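PDB 4YJ6: aryl acylamidase from bacterium CSBL00001, which probably hydrolyses the amide bond of N-acylated aryl amines (anilides), releasing the free arylamine and a carboxylate. Local coordinates for residues P94-A106 / S133-F147. Sequence-based numbering, arbitrary orientation.
Sequences PSTLGGIRALKDA and SPVYGFRGTTDNTFF
T96 meets F147 first: its OG1 lies in the plane of the ring, at the edge, 3.5 Å from F147 CE1. That hydroxyl also accepts from G99 N, an ST motif, and bonds to D85. A direct backbone hydrogen bond follows, Y136 N to L97 O at 2.8 Å and almost straight (172°). L97 CD1 touches Y136 CE1 at 3.6 Å, while the tyrosine's hydroxyl reaches S333 on helix 315-339. G98 and G99, both with positive phi, press against backbone and amide: a CB on G98 would strike P134 O, and one on G99 would strike N144 CG. N144 ties its own loop together, giving ND2 to S133 O (2.8 Å) and taking F147 N (2.7 Å) and F146 N on OD1. With an alanine here, the turn at F146 and F147 would probably be free to shift, and S133 O would lose its amide donor. I100 fits CG1 against V135 CG1 (3.8 Å) and CD1 against Y136. R101 sets its CA over the face of F146, a CH-pi contact 4.1 Å from the centroid. Its chain bends at chi3 (-81°), bringing the guanidinium round so that the ring edge points into its face, the planes 78° apart; a phosphate ion, probably from the crystallisation liquor, lies beside this arginine. K104 CB closes on F146 CZ at 3.8 Å. The loops following parallel strands 80-84 and 126-131 are joined through a glycine pair and an Asx turn, within the amidase signature fold, where P134 packs on S163 of the glycine- and serine-rich signature sequence.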
ATOM      1  N   PRO A  94       0.209 -11.105  16.771  1.00 16.64           N
ATOM      2  CA  PRO A  94      -0.107  -9.835  17.439  1.00 16.38           C
ATOM      3  C   PRO A  94      -0.840  -8.899  16.504  1.00 15.86           C
ATOM      4  O   PRO A  94      -0.953  -9.152  15.302  1.00 14.86           O
ATOM      5  CB  PRO A  94       1.269  -9.266  17.824  1.00 20.29           C
ATOM      6  CG  PRO A  94       2.256  -9.987  16.998  1.00 20.09           C
ATOM      7  CD  PRO A  94       1.656 -11.290  16.548  1.00 16.91           C
ATOM      8  N   SER A  95      -1.370  -7.829  17.069  1.00 14.99           N
ATOM      9  CA  SER A  95      -1.936  -6.749  16.268  1.00 16.06           C
ATOM     10  C   SER A  95      -1.855  -5.480  17.100  1.00 15.40           C
ATOM     11  O   SER A  95      -2.600  -5.335  18.054  1.00 17.67           O
ATOM     12  CB  SER A  95      -3.397  -7.068  15.926  1.00 15.25           C
ATOM     13  OG  SER A  95      -3.963  -5.970  15.175  1.00 17.69           O
ATOM     14  N   THR A  96      -0.956  -4.565  16.744  1.00 14.22           N
ATOM     15  CA  THR A  96      -0.758  -3.377  17.569  1.00 14.27           C
ATOM     16  C   THR A  96      -1.326  -2.113  16.943  1.00 15.60           C
ATOM     17  O   THR A  96      -1.136  -1.031  17.494  1.00 13.90           O
ATOM     18  CB  THR A  96       0.737  -3.147  17.889  1.00 15.88           C
ATOM     19  OG1 THR A  96       1.453  -2.702  16.731  1.00 14.76           O
ATOM     20  CG2 THR A  96       1.385  -4.434  18.416  1.00 16.14           C
ATOM     21  N   LEU A  97      -2.020  -2.249  15.809  1.00 14.35           N
ATOM     22  CA  LEU A  97      -2.590  -1.093  15.086  1.00 13.77           C
ATOM     23  C   LEU A  97      -1.516  -0.045  14.839  1.00 15.45           C
ATOM     24  O   LEU A  97      -1.732   1.160  15.046  1.00 15.05           O
ATOM     25  CB  LEU A  97      -3.761  -0.483  15.873  1.00 13.89           C
ATOM     26  CG  LEU A  97      -4.826  -1.512  16.303  1.00 16.05           C
ATOM     27  CD1 LEU A  97      -6.036  -0.822  16.997  1.00 13.31           C
ATOM     28  CD2 LEU A  97      -5.286  -2.323  15.098  1.00 15.92           C
ATOM     29  N   GLY A  98      -0.358  -0.490  14.355  1.00 14.14           N
ATOM     30  CA  GLY A  98       0.690   0.449  13.992  1.00 14.05           C
ATOM     31  C   GLY A  98       1.482   0.989  15.177  1.00 14.65           C
ATOM     32  O   GLY A  98       1.799   2.183  15.252  1.00 15.56           O
ATOM     33  N   GLY A  99       1.800   0.122  16.133  1.00 15.70           N
ATOM     34  CA  GLY A  99       2.760   0.508  17.150  1.00 16.38           C
ATOM     35  C   GLY A  99       2.141   1.149  18.376  1.00 17.19           C
ATOM     36  O   GLY A  99       2.742   2.028  18.995  1.00 19.99           O
ATOM     37  N   ILE A 100       0.949   0.714  18.750  1.00 17.44           N
ATOM     38  CA  ILE A 100       0.367   1.150  20.019  1.00 18.33           C
ATOM     39  C   ILE A 100       0.877   0.231  21.119  1.00 20.67           C
ATOM     40  O   ILE A 100       0.512  -0.941  21.160  1.00 17.29           O
ATOM     41  CB  ILE A 100      -1.151   1.114  19.976  1.00 17.99           C
ATOM     42  CG1 ILE A 100      -1.664   2.082  18.890  1.00 15.08           C
ATOM     43  CG2 ILE A 100      -1.751   1.456  21.366  1.00 19.53           C
ATOM     44  CD1 ILE A 100      -3.184   2.110  18.799  1.00 16.93           C
ATOM     45  N   ARG A 101       1.747   0.768  21.980  1.00 21.01           N
ATOM     46  CA  ARG A 101       2.428  -0.051  22.999  1.00 23.47           C
ATOM     47  C   ARG A 101       1.423  -0.796  23.888  1.00 21.33           C
ATOM     48  O   ARG A 101       1.667  -1.944  24.270  1.00 21.14           O
ATOM     49  CB  ARG A 101       3.353   0.823  23.849  1.00 25.52           C
ATOM     50  CG  ARG A 101       3.850   0.130  25.108  1.00 27.84           C
ATOM     51  CD  ARG A 101       4.749   1.069  25.895  1.00 31.30           C
ATOM     52  NE  ARG A 101       6.098   1.096  25.345  1.00 39.18           N
ATOM     53  CZ  ARG A 101       7.034   0.202  25.660  1.00 41.83           C
ATOM     54  NH1 ARG A 101       6.756  -0.782  26.522  1.00 42.12           N
ATOM     55  NH2 ARG A 101       8.249   0.285  25.117  1.00 43.96           N
ATOM     56  N   ALA A 102       0.285  -0.167  24.205  1.00 19.06           N
ATOM     57  CA  ALA A 102      -0.694  -0.782  25.081  1.00 19.60           C
ATOM     58  C   ALA A 102      -1.271  -2.068  24.498  1.00 22.03           C
ATOM     59  O   ALA A 102      -1.857  -2.872  25.228  1.00 20.98           O
ATOM     60  CB  ALA A 102      -1.844   0.190  25.378  1.00 23.21           C
ATOM     61  N   LEU A 103      -1.128  -2.254  23.188  1.00 18.58           N
ATOM     62  CA  LEU A 103      -1.684  -3.450  22.536  1.00 19.33           C
ATOM     63  C   LEU A 103      -0.646  -4.541  22.297  1.00 22.86           C
ATOM     64  O   LEU A 103      -0.940  -5.512  21.596  1.00 21.90           O
ATOM     65  CB  LEU A 103      -2.287  -3.064  21.168  1.00 17.09           C
ATOM     66  CG  LEU A 103      -3.504  -2.144  21.256  1.00 22.22           C
ATOM     67  CD1 LEU A 103      -3.997  -1.766  19.829  1.00 16.74           C
ATOM     68  CD2 LEU A 103      -4.582  -2.854  22.027  1.00 22.49           C
ATOM     69  N   LYS A 104       0.554  -4.396  22.857  1.00 22.32           N
ATOM     70  CA  LYS A 104       1.647  -5.294  22.511  1.00 24.17           C
ATOM     71  C   LYS A 104       1.371  -6.765  22.874  1.00 27.78           C
ATOM     72  O   LYS A 104       1.964  -7.658  22.278  1.00 27.33           O
ATOM     73  CB  LYS A 104       2.945  -4.826  23.160  1.00 24.80           C
ATOM     74  CG  LYS A 104       2.993  -5.059  24.658  1.00 28.80           C
ATOM     75  CD  LYS A 104       4.274  -4.506  25.248  1.00 32.25           C
ATOM     76  CE  LYS A 104       4.423  -4.933  26.702  1.00 38.86           C
ATOM     77  NZ  LYS A 104       5.732  -4.490  27.252  1.00 50.29           N
ATOM     78  N   ASP A 105       0.477  -7.009  23.830  1.00 25.00           N
ATOM     79  CA  ASP A 105       0.153  -8.381  24.267  1.00 27.37           C
ATOM     80  C   ASP A 105      -1.090  -8.968  23.587  1.00 27.65           C
ATOM     81  O   ASP A 105      -1.481 -10.115  23.857  1.00 28.07           O
ATOM     82  CB  ASP A 105      -0.068  -8.412  25.785  1.00 28.59           C
ATOM     83  CG  ASP A 105       1.193  -8.081  26.583  1.00 34.59           C
ATOM     84  OD1 ASP A 105       2.317  -8.252  26.062  1.00 32.11           O
ATOM     85  OD2 ASP A 105       1.038  -7.647  27.749  1.00 37.71           O
ATOM     86  N   ALA A 106      -1.737  -8.183  22.727  1.00 22.54           N
ATOM     87  CA  ALA A 106      -2.944  -8.648  22.054  1.00 22.57           C
ATOM     88  C   ALA A 106      -2.571  -9.795  21.106  1.00 20.21           C
ATOM     89  O   ALA A 106      -1.491  -9.770  20.524  1.00 21.81           O
ATOM     90  CB  ALA A 106      -3.577  -7.494  21.278  1.00 21.38           C
ATOM     91  N   SER A 133       3.735  -0.051  10.661  1.00 13.24           N
ATOM     92  CA  SER A 133       2.785   0.979  10.217  1.00 15.12           C
ATOM     93  C   SER A 133       2.800   2.072  11.293  1.00 13.90           C
ATOM     94  O   SER A 133       3.091   1.781  12.456  1.00 13.07           O
ATOM     95  CB  SER A 133       1.358   0.354  10.102  1.00 13.98           C
ATOM     96  OG  SER A 133       0.309   1.345   9.972  1.00 13.68           O
ATOM     97  N   PRO A 134       2.474   3.325  10.919  1.00 13.74           N
ATOM     98  CA  PRO A 134       2.180   4.367  11.901  1.00 13.54           C
ATOM     99  C   PRO A 134       0.880   4.059  12.639  1.00 13.74           C
ATOM    100  O   PRO A 134       0.038   3.261  12.179  1.00 13.62           O
ATOM    101  CB  PRO A 134       1.972   5.618  11.031  1.00 12.81           C
ATOM    102  CG  PRO A 134       1.357   5.053   9.763  1.00 12.86           C
ATOM    103  CD  PRO A 134       2.183   3.772   9.539  1.00 13.12           C
ATOM    104  N   VAL A 135       0.711   4.685  13.792  1.00 12.98           N
ATOM    105  CA  VAL A 135      -0.427   4.407  14.655  1.00 14.12           C
ATOM    106  C   VAL A 135      -1.734   4.640  13.910  1.00 13.43           C
ATOM    107  O   VAL A 135      -1.941   5.688  13.325  1.00 13.46           O
ATOM    108  CB  VAL A 135      -0.388   5.285  15.942  1.00 14.87           C
ATOM    109  CG1 VAL A 135      -1.720   5.211  16.694  1.00 14.73           C
ATOM    110  CG2 VAL A 135       0.825   4.882  16.836  1.00 16.49           C
ATOM    111  N   TYR A 136      -2.596   3.625  13.922  1.00 12.81           N
ATOM    112  CA  TYR A 136      -3.914   3.683  13.275  1.00 14.89           C
ATOM    113  C   TYR A 136      -3.821   4.042  11.784  1.00 13.89           C
ATOM    114  O   TYR A 136      -4.820   4.452  11.174  1.00 14.06           O
ATOM    115  CB  TYR A 136      -4.853   4.665  14.012  1.00 13.59           C
ATOM    116  CG  TYR A 136      -5.627   4.043  15.167  1.00 13.30           C
ATOM    117  CD1 TYR A 136      -6.526   3.024  14.928  1.00 14.76           C
ATOM    118  CD2 TYR A 136      -5.465   4.485  16.497  1.00 13.09           C
ATOM    119  CE1 TYR A 136      -7.256   2.444  15.967  1.00 15.56           C
ATOM    120  CE2 TYR A 136      -6.188   3.917  17.538  1.00 15.68           C
ATOM    121  CZ  TYR A 136      -7.074   2.896  17.267  1.00 15.03           C
ATOM    122  OH  TYR A 136      -7.809   2.301  18.269  1.00 16.20           O
ATOM    123  N   GLY A 137      -2.656   3.822  11.182  1.00 12.96           N
ATOM    124  CA  GLY A 137      -2.458   4.157   9.769  1.00 13.34           C
ATOM    125  C   GLY A 137      -2.540   5.658   9.469  1.00 13.68           C
ATOM    126  O   GLY A 137      -2.589   6.040   8.311  1.00 14.71           O
ATOM    127  N   PHE A 138      -2.518   6.509  10.499  1.00 13.50           N
ATOM    128  CA  PHE A 138      -3.046   7.881  10.322  1.00 13.59           C
ATOM    129  C   PHE A 138      -1.939   8.863   9.897  1.00 12.78           C
ATOM    130  O   PHE A 138      -1.743   9.921  10.516  1.00 14.27           O
ATOM    131  CB  PHE A 138      -3.796   8.341  11.597  1.00 14.47           C
ATOM    132  CG  PHE A 138      -4.976   9.271  11.329  1.00 15.64           C
ATOM    133  CD1 PHE A 138      -4.779  10.581  10.930  1.00 20.00           C
ATOM    134  CD2 PHE A 138      -6.272   8.843  11.522  1.00 20.36           C
ATOM    135  CE1 PHE A 138      -5.887  11.446  10.694  1.00 18.42           C
ATOM    136  CE2 PHE A 138      -7.368   9.694  11.269  1.00 21.73           C
ATOM    137  CZ  PHE A 138      -7.150  10.994  10.854  1.00 18.71           C
ATOM    138  N   ARG A 139      -1.218   8.499   8.838  1.00 12.88           N
ATOM    139  CA  ARG A 139      -0.271   9.398   8.153  1.00 14.14           C
ATOM    140  C   ARG A 139       0.421   8.644   7.026  1.00 14.73           C
ATOM    141  O   ARG A 139       0.462   7.408   7.018  1.00 14.42           O
ATOM    142  CB  ARG A 139       0.810   9.954   9.102  1.00 15.51           C
ATOM    143  CG  ARG A 139       1.524   8.851   9.910  1.00 15.25           C
ATOM    144  CD  ARG A 139       2.474   9.426  10.994  1.00 15.57           C
ATOM    145  NE  ARG A 139       1.727  10.129  12.026  1.00 14.39           N
ATOM    146  CZ  ARG A 139       2.182  11.142  12.758  1.00 17.94           C
ATOM    147  NH1 ARG A 139       3.411  11.620  12.577  1.00 18.01           N
ATOM    148  NH2 ARG A 139       1.382  11.685  13.673  1.00 14.70           N
ATOM    149  N   GLY A 140       0.982   9.403   6.085  1.00 12.47           N
ATOM    150  CA  GLY A 140       1.670   8.851   4.931  1.00 12.68           C
ATOM    151  C   GLY A 140       3.163   8.604   5.162  1.00 14.25           C
ATOM    152  O   GLY A 140       3.926   8.459   4.202  1.00 14.05           O
ATOM    153  N   THR A 141       3.564   8.556   6.431  1.00 14.81           N
ATOM    154  CA  THR A 141       4.912   8.153   6.815  1.00 12.16           C
ATOM    155  C   THR A 141       4.777   6.948   7.742  1.00 12.40           C
ATOM    156  O   THR A 141       3.689   6.661   8.254  1.00 14.16           O
ATOM    157  CB  THR A 141       5.621   9.255   7.591  1.00 15.57           C
ATOM    158  OG1 THR A 141       4.739   9.702   8.628  1.00 15.35           O
ATOM    159  CG2 THR A 141       5.966  10.434   6.628  1.00 14.65           C
ATOM    160  N   THR A 142       5.864   6.225   7.935  1.00 12.92           N
ATOM    161  CA  THR A 142       5.857   5.130   8.898  1.00 12.09           C
ATOM    162  C   THR A 142       6.802   5.368  10.068  1.00 13.87           C
ATOM    163  O   THR A 142       8.015   5.314   9.914  1.00 15.24           O
ATOM    164  CB  THR A 142       6.196   3.804   8.215  1.00 14.07           C
ATOM    165  OG1 THR A 142       5.176   3.542   7.232  1.00 12.91           O
ATOM    166  CG2 THR A 142       6.212   2.638   9.255  1.00 14.20           C
ATOM    167  N   ASP A 143       6.194   5.589  11.226  1.00 13.34           N
ATOM    168  CA  ASP A 143       6.917   5.845  12.472  1.00 14.21           C
ATOM    169  C   ASP A 143       5.919   5.752  13.580  1.00 15.96           C
ATOM    170  O   ASP A 143       4.725   5.966  13.379  1.00 16.06           O
ATOM    171  CB  ASP A 143       7.496   7.272  12.430  1.00 15.04           C
ATOM    172  CG  ASP A 143       8.587   7.500  13.490  1.00 18.45           C
ATOM    173  OD1 ASP A 143       8.863   6.561  14.264  1.00 16.11           O
ATOM    174  OD2 ASP A 143       9.152   8.627  13.535  1.00 16.76           O
ATOM    175  N   ASN A 144       6.387   5.413  14.772  1.00 14.21           N
ATOM    176  CA  ASN A 144       5.532   5.419  15.930  1.00 14.89           C
ATOM    177  C   ASN A 144       6.472   5.340  17.126  1.00 18.74           C
ATOM    178  O   ASN A 144       7.663   5.135  16.946  1.00 16.15           O
ATOM    179  CB  ASN A 144       4.573   4.236  15.892  1.00 17.38           C
ATOM    180  CG  ASN A 144       5.295   2.918  15.638  1.00 18.44           C
ATOM    181  OD1 ASN A 144       6.172   2.544  16.395  1.00 18.87           O
ATOM    182  ND2 ASN A 144       4.911   2.203  14.578  1.00 16.09           N
ATOM    183  N   THR A 145       5.946   5.514  18.319  1.00 19.71           N
ATOM    184  CA  THR A 145       6.812   5.562  19.497  1.00 23.23           C
ATOM    185  C   THR A 145       7.108   4.214  20.123  1.00 27.29           C
ATOM    186  O   THR A 145       7.755   4.169  21.163  1.00 28.44           O
ATOM    187  CB  THR A 145       6.233   6.468  20.580  1.00 23.30           C
ATOM    188  OG1 THR A 145       4.973   5.958  21.015  1.00 26.13           O
ATOM    189  CG2 THR A 145       6.054   7.876  20.054  1.00 23.96           C
ATOM    190  N   PHE A 146       6.642   3.121  19.522  1.00 20.58           N
ATOM    191  CA  PHE A 146       6.892   1.792  20.099  1.00 22.11           C
ATOM    192  C   PHE A 146       7.944   1.058  19.278  1.00 25.21           C
ATOM    193  O   PHE A 146       8.940   0.561  19.824  1.00 25.76           O
ATOM    194  CB  PHE A 146       5.582   1.004  20.201  1.00 20.49           C
ATOM    195  CG  PHE A 146       5.733  -0.377  20.806  1.00 23.91           C
ATOM    196  CD1 PHE A 146       6.405  -0.557  22.010  1.00 26.58           C
ATOM    197  CD2 PHE A 146       5.184  -1.477  20.183  1.00 23.88           C
ATOM    198  CE1 PHE A 146       6.543  -1.826  22.574  1.00 27.00           C
ATOM    199  CE2 PHE A 146       5.321  -2.760  20.734  1.00 25.64           C
ATOM    200  CZ  PHE A 146       6.011  -2.922  21.936  1.00 27.20           C
ATOM    201  N   PHE A 147       7.741   0.970  17.962  1.00 17.86           N
ATOM    202  CA  PHE A 147       8.733   0.337  17.095  1.00 17.76           C
ATOM    203  C   PHE A 147       9.701   1.335  16.463  1.00 18.29           C
ATOM    204  O   PHE A 147      10.838   0.995  16.136  1.00 19.28           O
ATOM    205  CB  PHE A 147       8.046  -0.435  15.954  1.00 18.79           C
ATOM    206  CG  PHE A 147       7.157  -1.542  16.422  1.00 19.52           C
ATOM    207  CD1 PHE A 147       5.793  -1.486  16.195  1.00 17.08           C
ATOM    208  CD2 PHE A 147       7.678  -2.633  17.120  1.00 20.01           C
ATOM    209  CE1 PHE A 147       4.959  -2.492  16.613  1.00 18.77           C
ATOM    210  CE2 PHE A 147       6.855  -3.662  17.547  1.00 20.61           C
ATOM    211  CZ  PHE A 147       5.487  -3.605  17.295  1.00 19.70           C
TER
HETATM  212  O   HOH W   1       5.553   3.767  23.250  1.00 38.43           O
HETATM  213  O   HOH W   2       9.985   1.367  22.400  1.00 39.03           O